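Local coordinates for flavin reductase domain protein, FMN-binding (Shewanella baltica, PDB 3HMZ), which binds FMN and is probably an oxidoreductase that acts on CH-NH groups with NAD or NADP as acceptor, at residues A[14-19]-A[156-161]; A[29-34]-A[91-96]; A[36-41]-A[71-76]; A[61-66]-A[147-152]. One frame throughout, in Å; residues are numbered along the deposited sequence.

Interaction 1. Residues A[14-19]-A[156-161]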
# COMPACT_ATOMS: atom_id res chain seq x y z
N ILE A 14 -13.39 -12.76 16.79
CA ILE A 14 -12.00 -12.81 16.28
C ILE A 14 -11.62 -14.26 16.00
O ILE A 14 -11.85 -15.15 16.85
CB ILE A 14 -10.98 -12.27 17.31
CG1 ILE A 14 -11.25 -10.79 17.61
CG2 ILE A 14 -9.52 -12.45 16.81
CD1 ILE A 14 -10.33 -10.16 18.65
N ALA A 15 -11.03 -14.50 14.83
CA ALA A 15 -10.51 -15.80 14.46
C ALA A 15 -9.09 -15.61 13.98
O ALA A 15 -8.73 -14.54 13.45
CB ALA A 15 -11.36 -16.43 13.34
N ALA A 16 -8.28 -16.65 14.13
CA ALA A 16 -6.97 -16.69 13.48
C ALA A 16 -7.17 -16.71 11.95
O ALA A 16 -8.15 -17.24 11.42
CB ALA A 16 -6.17 -17.95 13.87
N VAL A 17 -6.21 -16.10 11.29
CA VAL A 17 -6.10 -16.09 9.83
C VAL A 17 -4.91 -16.99 9.54
O VAL A 17 -3.80 -16.73 10.01
CB VAL A 17 -5.85 -14.69 9.27
CG1 VAL A 17 -5.51 -14.70 7.75
CG2 VAL A 17 -7.08 -13.78 9.55
N GLU A 18 -5.16 -18.05 8.76
CA GLU A 18 -4.10 -18.95 8.32
C GLU A 18 -2.89 -18.10 7.91
O GLU A 18 -3.03 -17.17 7.11
CB GLU A 18 -4.67 -19.74 7.09
CG GLU A 18 -3.74 -20.63 6.47
CD GLU A 18 -4.25 -21.26 5.20
OE1 GLU A 18 -5.42 -21.06 4.71
OE2 GLU A 18 -3.40 -21.94 4.66
N LEU A 19 -1.70 -18.40 8.45
CA LEU A 19 -0.54 -17.54 8.25
C LEU A 19 -0.21 -17.30 6.77
O LEU A 19 0.10 -16.17 6.39
CB LEU A 19 0.66 -18.04 9.04
CG LEU A 19 1.73 -17.05 9.44
CD1 LEU A 19 1.15 -15.85 10.21
CD2 LEU A 19 2.82 -17.78 10.22
N GLY A 156 1.90 -14.04 13.47
CA GLY A 156 0.55 -14.37 13.84
C GLY A 156 -0.38 -13.37 13.18
O GLY A 156 0.02 -12.22 12.95
N ALA A 157 -1.60 -13.83 12.85
CA ALA A 157 -2.58 -12.97 12.20
C ALA A 157 -3.97 -13.37 12.63
O ALA A 157 -4.25 -14.57 12.83
CB ALA A 157 -2.42 -13.04 10.69
N TRP A 158 -4.84 -12.37 12.81
CA TRP A 158 -6.22 -12.57 13.28
C TRP A 158 -7.10 -11.52 12.64
O TRP A 158 -6.63 -10.47 12.24
CB TRP A 158 -6.32 -12.44 14.82
CG TRP A 158 -5.33 -13.27 15.57
CD1 TRP A 158 -5.54 -14.53 16.07
CD2 TRP A 158 -3.96 -12.96 15.84
NE1 TRP A 158 -4.42 -14.99 16.69
CE2 TRP A 158 -3.42 -14.05 16.58
CE3 TRP A 158 -3.15 -11.86 15.58
CZ2 TRP A 158 -2.09 -14.06 17.03
CZ3 TRP A 158 -1.83 -11.86 16.06
CH2 TRP A 158 -1.32 -12.97 16.77
N ALA A 159 -8.39 -11.79 12.56
CA ALA A 159 -9.33 -10.83 12.05
C ALA A 159 -10.74 -11.04 12.55
O ALA A 159 -11.12 -12.15 12.94
CB ALA A 159 -9.31 -10.85 10.47
N ASP A 160 -11.50 -9.96 12.49
CA ASP A 160 -12.94 -9.96 12.79
C ASP A 160 -13.63 -10.72 11.67
O ASP A 160 -13.65 -10.25 10.52
CB ASP A 160 -13.39 -8.49 12.88
CG ASP A 160 -14.84 -8.31 13.05
OD1 ASP A 160 -15.64 -9.25 12.93
OD2 ASP A 160 -15.18 -7.12 13.30
N THR A 161 -14.27 -11.83 12.03
CA THR A 161 -14.89 -12.68 11.03
C THR A 161 -16.06 -12.07 10.30
O THR A 161 -16.46 -12.60 9.27
CB THR A 161 -15.33 -14.02 11.62
OG1 THR A 161 -16.28 -13.81 12.67
CG2 THR A 161 -14.10 -14.83 12.15
O HOH W 1 -1.93 -17.08 11.96

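Interaction 2. Residues A[29-34]-A[91-96]. With FMN (flavin mononucleotide), chain B.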
# COMPACT_ATOMS: atom_id res chain seq x y z
N GLY A 29 -3.98 -2.32 0.37
CA GLY A 29 -3.24 -1.14 0.75
C GLY A 29 -3.88 -0.20 1.77
O GLY A 29 -3.76 1.02 1.67
N PRO A 30 -4.49 -0.76 2.83
CA PRO A 30 -5.06 0.14 3.83
C PRO A 30 -3.99 0.89 4.63
O PRO A 30 -2.88 0.41 4.80
CB PRO A 30 -5.77 -0.84 4.78
CG PRO A 30 -4.92 -2.11 4.71
CD PRO A 30 -4.55 -2.16 3.26
N THR A 31 -4.40 2.03 5.16
CA THR A 31 -3.64 2.72 6.18
C THR A 31 -3.83 1.88 7.45
O THR A 31 -4.91 1.35 7.70
CB THR A 31 -4.14 4.15 6.32
OG1 THR A 31 -3.80 4.84 5.11
CG2 THR A 31 -3.53 4.83 7.49
N VAL A 32 -2.74 1.71 8.21
CA VAL A 32 -2.74 0.88 9.38
C VAL A 32 -2.42 1.64 10.64
O VAL A 32 -2.04 2.82 10.58
CB VAL A 32 -1.73 -0.29 9.23
CG1 VAL A 32 -2.01 -1.08 7.94
CG2 VAL A 32 -0.28 0.20 9.19
N LEU A 33 -2.63 0.97 11.77
CA LEU A 33 -2.10 1.45 13.06
C LEU A 33 -0.92 0.54 13.41
O LEU A 33 -0.99 -0.68 13.29
CB LEU A 33 -3.14 1.44 14.18
CG LEU A 33 -4.47 2.07 13.84
CD1 LEU A 33 -5.40 1.89 15.05
CD2 LEU A 33 -4.36 3.51 13.39
N VAL A 34 0.18 1.16 13.83
CA VAL A 34 1.38 0.46 14.30
C VAL A 34 1.39 0.59 15.81
O VAL A 34 1.33 1.70 16.36
CB VAL A 34 2.69 1.08 13.73
CG1 VAL A 34 3.93 0.24 14.15
CG2 VAL A 34 2.57 1.26 12.18
N GLN A 91 -11.50 9.07 13.53
CA GLN A 91 -10.91 10.09 14.42
C GLN A 91 -9.71 9.52 15.15
O GLN A 91 -8.67 10.17 15.24
CB GLN A 91 -11.90 10.65 15.46
CG GLN A 91 -13.26 11.09 14.98
CD GLN A 91 -13.30 11.93 13.73
OE1 GLN A 91 -12.46 12.78 13.51
NE2 GLN A 91 -14.38 11.75 12.94
N LEU A 92 -9.83 8.29 15.65
CA LEU A 92 -8.74 7.62 16.35
C LEU A 92 -7.49 7.56 15.47
O LEU A 92 -6.37 7.86 15.91
CB LEU A 92 -9.14 6.21 16.77
CG LEU A 92 -8.16 5.31 17.55
CD1 LEU A 92 -8.90 4.19 18.34
CD2 LEU A 92 -7.11 4.67 16.66
N THR A 93 -7.71 7.19 14.21
CA THR A 93 -6.58 7.01 13.27
C THR A 93 -5.86 8.32 13.02
O THR A 93 -4.63 8.40 13.12
CB THR A 93 -7.05 6.35 11.99
OG1 THR A 93 -7.63 5.07 12.30
CG2 THR A 93 -5.91 6.17 10.99
N HIS A 94 -6.64 9.35 12.76
CA HIS A 94 -6.05 10.65 12.52
C HIS A 94 -5.35 11.20 13.77
O HIS A 94 -4.26 11.74 13.68
CB HIS A 94 -7.11 11.61 12.01
CG HIS A 94 -6.52 12.88 11.47
ND1 HIS A 94 -6.54 14.02 12.21
CD2 HIS A 94 -5.77 13.14 10.37
CE1 HIS A 94 -5.92 14.99 11.54
NE2 HIS A 94 -5.46 14.48 10.41
N ARG A 95 -5.97 10.97 14.94
CA ARG A 95 -5.42 11.47 16.20
C ARG A 95 -4.10 10.82 16.56
O ARG A 95 -3.15 11.52 16.94
CB ARG A 95 -6.41 11.30 17.35
CG ARG A 95 -7.59 12.25 17.30
CD ARG A 95 -8.50 12.00 18.50
NE ARG A 95 -9.73 12.77 18.39
CZ ARG A 95 -10.60 12.94 19.37
NH1 ARG A 95 -10.37 12.43 20.56
NH2 ARG A 95 -11.70 13.65 19.16
N VAL A 96 -4.03 9.49 16.46
CA VAL A 96 -2.76 8.81 16.79
C VAL A 96 -1.64 9.14 15.80
O VAL A 96 -0.47 8.96 16.13
CB VAL A 96 -2.87 7.28 16.96
CG1 VAL A 96 -3.87 6.94 18.12
CG2 VAL A 96 -3.28 6.59 15.67
N1 FMN B . 4.51 8.32 10.10
C2 FMN B . 5.44 7.43 9.64
O2 FMN B . 6.56 7.41 10.14
N3 FMN B . 5.07 6.54 8.64
C4 FMN B . 3.84 6.54 8.06
O4 FMN B . 3.61 5.72 7.13
C4A FMN B . 2.91 7.48 8.53
N5 FMN B . 1.63 7.53 8.01
C5A FMN B . 0.63 8.30 8.58
C6 FMN B . -0.70 8.20 8.16
C7 FMN B . -1.70 8.99 8.72
C7M FMN B . -3.12 8.86 8.26
C8 FMN B . -1.36 9.90 9.72
C8M FMN B . -2.41 10.79 10.36
C9 FMN B . -0.04 9.98 10.14
C9A FMN B . 0.98 9.21 9.61
N10 FMN B . 2.30 9.27 10.03
C10 FMN B . 3.24 8.37 9.55
C1' FMN B . 2.73 10.13 11.19
C2' FMN B . 2.77 9.42 12.55
O2' FMN B . 1.62 8.59 12.76
C3' FMN B . 2.86 10.52 13.60
O3' FMN B . 4.11 11.19 13.45
C4' FMN B . 2.58 10.05 15.04
O4' FMN B . 2.25 11.21 15.79
C5' FMN B . 3.75 9.33 15.69
O5' FMN B . 3.36 9.03 17.03
P FMN B . 4.45 8.57 18.11
O1P FMN B . 3.67 8.56 19.41
O2P FMN B . 5.03 7.24 17.73
O3P FMN B . 5.55 9.61 18.12

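Interaction 3. Residues A[36-41]-A[71-76]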
# COMPACT_ATOMS: atom_id res chain seq x y z
N ALA A 36 3.25 -0.86 19.61
CA ALA A 36 4.46 -1.45 20.16
C ALA A 36 4.53 -1.18 21.65
O ALA A 36 3.85 -0.27 22.15
CB ALA A 36 5.74 -0.92 19.42
N ARG A 37 5.35 -1.98 22.32
CA ARG A 37 5.59 -1.89 23.74
C ARG A 37 7.08 -1.86 24.04
O ARG A 37 7.85 -2.62 23.46
CB ARG A 37 4.99 -3.12 24.39
CG ARG A 37 5.10 -3.17 25.93
CD ARG A 37 4.36 -4.39 26.42
NE ARG A 37 2.91 -4.19 26.28
CZ ARG A 37 1.96 -5.08 26.52
NH1 ARG A 37 2.22 -6.31 26.92
NH2 ARG A 37 0.70 -4.71 26.37
N SER A 38 7.47 -1.01 24.99
CA SER A 38 8.87 -0.99 25.43
C SER A 38 8.87 -0.64 26.92
O SER A 38 8.26 0.36 27.32
CB SER A 38 9.70 0.00 24.67
OG SER A 38 11.09 -0.13 25.06
N GLN A 39 9.54 -1.50 27.70
CA GLN A 39 9.67 -1.35 29.15
C GLN A 39 8.30 -1.07 29.79
O GLN A 39 8.10 -0.17 30.61
CB GLN A 39 10.76 -0.31 29.47
CG GLN A 39 12.13 -0.79 29.03
CD GLN A 39 12.49 -2.14 29.63
OE1 GLN A 39 13.02 -3.03 28.95
NE2 GLN A 39 12.18 -2.32 30.91
N GLY A 40 7.32 -1.88 29.34
CA GLY A 40 5.95 -1.80 29.84
C GLY A 40 5.06 -0.66 29.40
O GLY A 40 3.92 -0.58 29.87
N ILE A 41 5.54 0.19 28.51
CA ILE A 41 4.79 1.34 28.03
C ILE A 41 4.36 1.00 26.60
O ILE A 41 5.16 0.53 25.80
CB ILE A 41 5.64 2.64 27.99
CG1 ILE A 41 6.26 2.93 29.39
CG2 ILE A 41 4.79 3.80 27.49
CD1 ILE A 41 5.21 3.21 30.46
N ARG A 71 8.81 4.22 16.66
CA ARG A 71 10.05 3.68 16.09
C ARG A 71 11.05 3.30 17.19
O ARG A 71 11.68 2.23 17.15
CB ARG A 71 10.67 4.69 15.15
CG ARG A 71 12.03 4.27 14.67
CD ARG A 71 12.51 5.19 13.63
NE ARG A 71 13.92 4.91 13.31
CZ ARG A 71 14.50 5.11 12.13
NH1 ARG A 71 13.79 5.56 11.09
NH2 ARG A 71 15.81 4.83 11.97
N GLU A 72 11.18 4.19 18.17
CA GLU A 72 12.09 3.91 19.30
C GLU A 72 11.72 2.60 20.00
O GLU A 72 12.57 1.75 20.28
CB GLU A 72 12.06 5.08 20.28
CG GLU A 72 12.97 4.94 21.50
CD GLU A 72 12.77 6.08 22.44
OE1 GLU A 72 12.82 7.23 21.95
OE2 GLU A 72 12.51 5.79 23.66
N PHE A 73 10.42 2.43 20.25
CA PHE A 73 9.94 1.21 20.90
C PHE A 73 10.24 -0.03 20.09
O PHE A 73 10.58 -1.08 20.65
CB PHE A 73 8.44 1.32 21.18
CG PHE A 73 8.05 2.20 22.33
CD1 PHE A 73 8.97 3.06 22.99
CD2 PHE A 73 6.72 2.20 22.76
CE1 PHE A 73 8.55 3.83 24.06
CE2 PHE A 73 6.31 3.00 23.84
CZ PHE A 73 7.23 3.83 24.46
N ILE A 74 10.02 0.08 18.76
CA ILE A 74 10.33 -1.04 17.86
C ILE A 74 11.82 -1.39 17.84
O ILE A 74 12.18 -2.56 17.85
CB ILE A 74 9.75 -0.79 16.46
CG1 ILE A 74 8.22 -0.85 16.59
CG2 ILE A 74 10.23 -1.85 15.48
CD1 ILE A 74 7.43 -0.45 15.33
N GLU A 75 12.67 -0.37 17.82
CA GLU A 75 14.12 -0.58 17.83
C GLU A 75 14.54 -1.25 19.12
O GLU A 75 15.40 -2.12 19.09
CB GLU A 75 14.83 0.75 17.67
CG GLU A 75 14.73 1.34 16.25
CD GLU A 75 15.10 2.80 16.17
OE1 GLU A 75 15.06 3.52 17.20
OE2 GLU A 75 15.42 3.27 15.06
N GLN A 76 13.91 -0.87 20.22
CA GLN A 76 14.24 -1.43 21.53
C GLN A 76 13.71 -2.85 21.71
O GLN A 76 14.40 -3.71 22.20
CB GLN A 76 13.76 -0.49 22.64
CG GLN A 76 14.49 0.85 22.68
CD GLN A 76 13.82 1.90 23.57
OE1 GLN A 76 12.69 1.73 24.05
NE2 GLN A 76 14.53 3.01 23.78

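Interaction 4. Residues A[61-66]-A[147-152]. With FMN (flavin mononucleotide), chain B; EDO (1,2-ethanediol), chain I.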
# COMPACT_ATOMS: atom_id res chain seq x y z
N THR A 61 6.74 -4.55 5.10
CA THR A 61 7.56 -3.39 5.29
C THR A 61 6.73 -2.31 5.96
O THR A 61 5.51 -2.23 5.75
CB THR A 61 8.15 -2.81 3.97
OG1 THR A 61 7.08 -2.53 3.06
CG2 THR A 61 9.17 -3.80 3.35
N VAL A 62 7.39 -1.43 6.71
CA VAL A 62 6.76 -0.20 7.22
C VAL A 62 7.84 0.90 7.30
O VAL A 62 9.00 0.61 7.62
CB VAL A 62 5.99 -0.40 8.53
CG1 VAL A 62 6.93 -0.85 9.72
CG2 VAL A 62 5.15 0.82 8.83
N VAL A 63 7.46 2.10 6.93
CA VAL A 63 8.32 3.26 6.98
C VAL A 63 8.01 4.00 8.27
O VAL A 63 6.86 4.39 8.51
CB VAL A 63 8.14 4.16 5.76
CG1 VAL A 63 9.15 5.28 5.81
CG2 VAL A 63 8.28 3.34 4.47
N LEU A 64 9.02 4.18 9.12
CA LEU A 64 8.85 4.83 10.43
C LEU A 64 9.81 6.00 10.54
O LEU A 64 11.02 5.83 10.58
CB LEU A 64 9.11 3.83 11.54
CG LEU A 64 8.30 2.53 11.53
CD1 LEU A 64 8.86 1.53 12.56
CD2 LEU A 64 6.82 2.81 11.72
N ASP A 65 9.26 7.20 10.64
CA ASP A 65 10.08 8.40 10.73
C ASP A 65 10.91 8.38 12.02
O ASP A 65 10.47 7.91 13.06
CB ASP A 65 9.21 9.63 10.66
CG ASP A 65 10.01 10.88 10.45
OD1 ASP A 65 10.44 11.47 11.46
OD2 ASP A 65 10.21 11.27 9.27
N LYS A 66 12.14 8.90 11.92
CA LYS A 66 13.04 9.01 13.07
C LYS A 66 12.47 9.79 14.27
O LYS A 66 12.97 9.60 15.37
CB LYS A 66 14.37 9.64 12.63
CG LYS A 66 15.17 8.72 11.75
CD LYS A 66 16.56 9.30 11.44
CE LYS A 66 17.39 8.38 10.57
NZ LYS A 66 16.95 8.28 9.17
N TYR A 147 16.78 4.83 4.85
CA TYR A 147 15.41 4.94 4.31
C TYR A 147 14.31 4.88 5.32
O TYR A 147 13.15 4.89 4.92
CB TYR A 147 15.21 3.80 3.30
CG TYR A 147 16.21 3.75 2.17
CD1 TYR A 147 16.22 4.75 1.21
CD2 TYR A 147 17.10 2.70 2.05
CE1 TYR A 147 17.17 4.73 0.18
CE2 TYR A 147 18.03 2.65 1.00
CZ TYR A 147 18.04 3.66 0.06
OH TYR A 147 18.93 3.61 -1.00
N ASP A 148 14.61 4.80 6.62
CA ASP A 148 13.52 4.68 7.63
C ASP A 148 12.62 3.47 7.34
O ASP A 148 11.47 3.44 7.71
CB ASP A 148 12.71 6.00 7.71
CG ASP A 148 13.56 7.17 8.10
OD1 ASP A 148 14.54 6.93 8.86
OD2 ASP A 148 13.30 8.29 7.62
N LEU A 149 13.19 2.45 6.72
CA LEU A 149 12.44 1.29 6.20
C LEU A 149 12.71 0.08 7.06
O LEU A 149 13.86 -0.38 7.18
CB LEU A 149 12.89 1.05 4.77
CG LEU A 149 12.28 -0.10 3.97
CD1 LEU A 149 10.75 0.09 3.88
CD2 LEU A 149 12.93 -0.22 2.61
N PHE A 150 11.63 -0.47 7.60
CA PHE A 150 11.67 -1.58 8.52
C PHE A 150 11.00 -2.79 7.89
O PHE A 150 9.97 -2.63 7.24
CB PHE A 150 10.97 -1.19 9.83
CG PHE A 150 11.72 -0.15 10.61
CD1 PHE A 150 11.75 1.16 10.24
CD2 PHE A 150 12.41 -0.53 11.76
CE1 PHE A 150 12.49 2.10 10.92
CE2 PHE A 150 13.13 0.42 12.50
CZ PHE A 150 13.19 1.72 12.08
N ILE A 151 11.60 -3.95 8.03
CA ILE A 151 11.13 -5.24 7.53
C ILE A 151 10.81 -6.13 8.71
O ILE A 151 11.62 -6.23 9.65
CB ILE A 151 12.20 -5.91 6.61
CG1 ILE A 151 12.32 -5.09 5.32
CG2 ILE A 151 11.83 -7.37 6.30
CD1 ILE A 151 13.51 -5.50 4.46
N ALA A 152 9.67 -6.82 8.63
CA ALA A 152 9.32 -7.76 9.68
C ALA A 152 8.70 -9.04 9.17
O ALA A 152 8.05 -9.03 8.13
CB ALA A 152 8.32 -7.11 10.70
N1 FMN B . 4.51 8.32 10.10
C2 FMN B . 5.44 7.43 9.64
O2 FMN B . 6.56 7.41 10.14
N3 FMN B . 5.07 6.54 8.64
C4 FMN B . 3.84 6.54 8.06
O4 FMN B . 3.61 5.72 7.13
C4A FMN B . 2.91 7.48 8.53
N5 FMN B . 1.63 7.53 8.01
C5A FMN B . 0.63 8.30 8.58
C6 FMN B . -0.70 8.20 8.16
C7 FMN B . -1.70 8.99 8.72
C7M FMN B . -3.12 8.86 8.26
C8 FMN B . -1.36 9.90 9.72
C8M FMN B . -2.41 10.79 10.36
C9 FMN B . -0.04 9.98 10.14
C9A FMN B . 0.98 9.21 9.61
N10 FMN B . 2.30 9.27 10.03
C10 FMN B . 3.24 8.37 9.55
C1' FMN B . 2.73 10.13 11.19
C2' FMN B . 2.77 9.42 12.55
O2' FMN B . 1.62 8.59 12.76
C3' FMN B . 2.86 10.52 13.60
O3' FMN B . 4.11 11.19 13.45
C4' FMN B . 2.58 10.05 15.04
O4' FMN B . 2.25 11.21 15.79
C5' FMN B . 3.75 9.33 15.69
O5' FMN B . 3.36 9.03 17.03
P FMN B . 4.45 8.57 18.11
O1P FMN B . 3.67 8.56 19.41
O2P FMN B . 5.03 7.24 17.73
O3P FMN B . 5.55 9.61 18.12
C1 EDO I . 8.85 9.05 6.65
O1 EDO I . 8.55 10.27 7.35
C2 EDO I . 10.30 8.67 6.89
O2 EDO I . 11.20 9.21 5.91
O HOH W 2 13.08 10.19 9.42

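Interaction 1. Residues A[14-19]-A[156-161]
Ile14, in one of its two modelled conformers, lays CG2 obliquely against Trp158, 3.8 Å from Trp158 CB. With CG1 anti to the carbonyl carbon (chi1 -63°), the CG2 branch is the one that faces the tryptophan. At Ala15 the backbones pair in both directions: Ala15 N donates to Ala159 O at 3.0 Å, and Ala159 N returns a bond to Ala15 O at 2.9 Å. Ala15 CB, meanwhile, is pressed against Thr161 CG2 at 3.4 Å, closer than carbons usually come; the hydroxyl of that threonine is hydrogen-bonded to Asn13. Here the short strand 14-16 joins, antiparallel, the end of strand 149-160, adding a short strand to the split-barrel sheet expected of this flavin reductase family. Ala16 lies beside Trp158, its CA 3.7 Å from Trp158 CD1, while Phe125 sets its own ring at a steep angle to the indole. Val17 N then makes a nearly straight bond to Ala157 O (2.9 Å), although it comes from above the carbonyl plane. Val17 CG2 packs on Ala159 CB at 3.8 Å, and Phe164 touches both side chains. The return bond is missing: a water donates to Val17 O and only weakly accepts from Ala157 N, so the ladder parts here. Leu19, further on, reaches Gly156 with CD1, 3.8 Å from Gly156 N.

Interaction 2. Residues A[29-34]-A[91-96]
Thr31 CG2 and Thr93 CG2 come loosely together beside the dimethyl end of the flavin, where the two flat groups of this contact, the isoalloxazine and the His94 imidazole, approach each other. Thr31 CG2 is 4.1 Å from FMN C7M. The other ring methyl, FMN C8M, meets the imidazole obliquely, 4.1 Å from His94 CD2. His94 also packs on Ala198 of the second subunit, and its NE2 makes a weak hydrogen bond to Gly186.

Between strand and helix the work is done by Leu33. Its CG stands anti to the carbonyl carbon (chi1 -49°), and from there the side chain forks. One prong, CD1, crosses the side chain of Leu92 and comes within 3.6 Å of Leu92 CD2. The other prong touches two helix residues about one turn apart: Leu33 CD2 is 3.9 Å from Thr93 CG2 and 4.0 Å from Val96 CG2. No hydrogen bond joins the segments, and the buried threonine hydroxyls are satisfied elsewhere, Thr93 OG1 by Gln89 O just ahead of the helix and Thr31 OG1 by Tyr183 N.

At the end of the helix, Val96 O lies 3.4 Å from FMN C4' and accepts a hydrogen bond from Lys107, an FMN-binding residue. The 29-34 segment thus meets the dimethyl end of the cofactor through Thr31, and the helix end meets its ribityl chain, an arrangement consistent with the FMN site of a flavin reductase-like split barrel.

Interaction 3. Residues A[36-41]-A[71-76]
Ser38 and Gln76 supply the polar part of this contact: Ser38 OG donates to Gln76 OE1 at 2.7 Å, in one of the two glutamine conformers, from a position tilted out of the amide carbonyl plane. Standing anti to the backbone N (chi1 -174°), the hydroxyl reaches out to the helix, and Ser38 CB is left over the ring of Phe73. That is the CH-pi contact, with Ser38 CB 3.9 Å from the ring centroid. Ala36 O sits at the edge of the same ring, near its plane.

The apolar contacts come from Ile41, which ends the type I' turn, and from Ala36, in the strand before it. Ile41 CG2 meets Phe73 CZ obliquely at 3.9 Å, while Ala36 CB rests on Ile74 CG1 at 3.8 Å and also on Phe73 CB. A leucine in place of Phe73 has no flat face to offer Ser38 CB and would probably open a gap beside Ile41.

The FMN-binding residues Asn43 and Lys69 also lie near Phe73, so the hairpin tip and helix 69-77 meet close to the cofactor site, though Phe73 itself stays about 7 Å from FMN at the nearest atoms. One aromatic ring takes most of the apolar contact, while a single neutral hydrogen bond ties buried Ser38 to exposed Gln76.

Interaction 4. Residues A[61-66]-A[147-152]
Residues 61-63 and 149-151 pair as antiparallel neighbours, a largely buried contact in the sheet of the FMN-binding split barrel. Val62 and Phe150 exchange two backbone hydrogen bonds, Val62 O accepting at 2.8 Å from Phe150 N, and Leu64 N continues the ladder to Asp148 O. Thr61 and Ile151 stand side by side on one face with Val63 and Leu149; there, Leu149 packs on its counterpart in the second subunit.

Just past the strand, Lys66 bends at its last torsion (chi4 72°) and brings NZ to the syn side of Asp148 OD1, a 2.8 Å salt bridge. That oxygen also holds Arg71, and Lys66 NZ has a second partner in Leu145 O. The other oxygen, Asp148 OD2, takes a water bound to Lys66 N. An alanine in place of Asp148 would probably leave Lys66 and Arg71 without their shared charge partner and the water without its acceptor.

On the side of Val62, Leu64 CD1 sits over the Phe150 ring, 3.9 Å from its centroid, while Val62 O lies at the ring's edge. The end of strand 58-63 and the residues after it hold the flavin pyrimidine: FMN N3 donates to Val63 O at 2.8 Å, and Asp65 N donates to FMN O2 at 2.8 Å.

Overall arrangement
From the N terminus, strand 14-16 closes the longest loop, interaction 1, by pairing with the end of strand 149-160; the other three contacts nest inside it. Strand 32-38 and the residues leading into it serve two of them: the start meets helix 90-96 in interaction 2, and the end meets helix 69-77 in interaction 3, which is nested within interaction 2. Interaction 4 ties strand 58-63 to the beginning of strand 149-160 and crosses both. Val34 of interaction 2 packs on Ile74 of interaction 3 and on Val62 of interaction 4. Interactions 2 and 4 both touch FMN and the second subunit, whereas interactions 1 and 4 lie on opposite sides of the chain's centre, about 24 Å apart between centres.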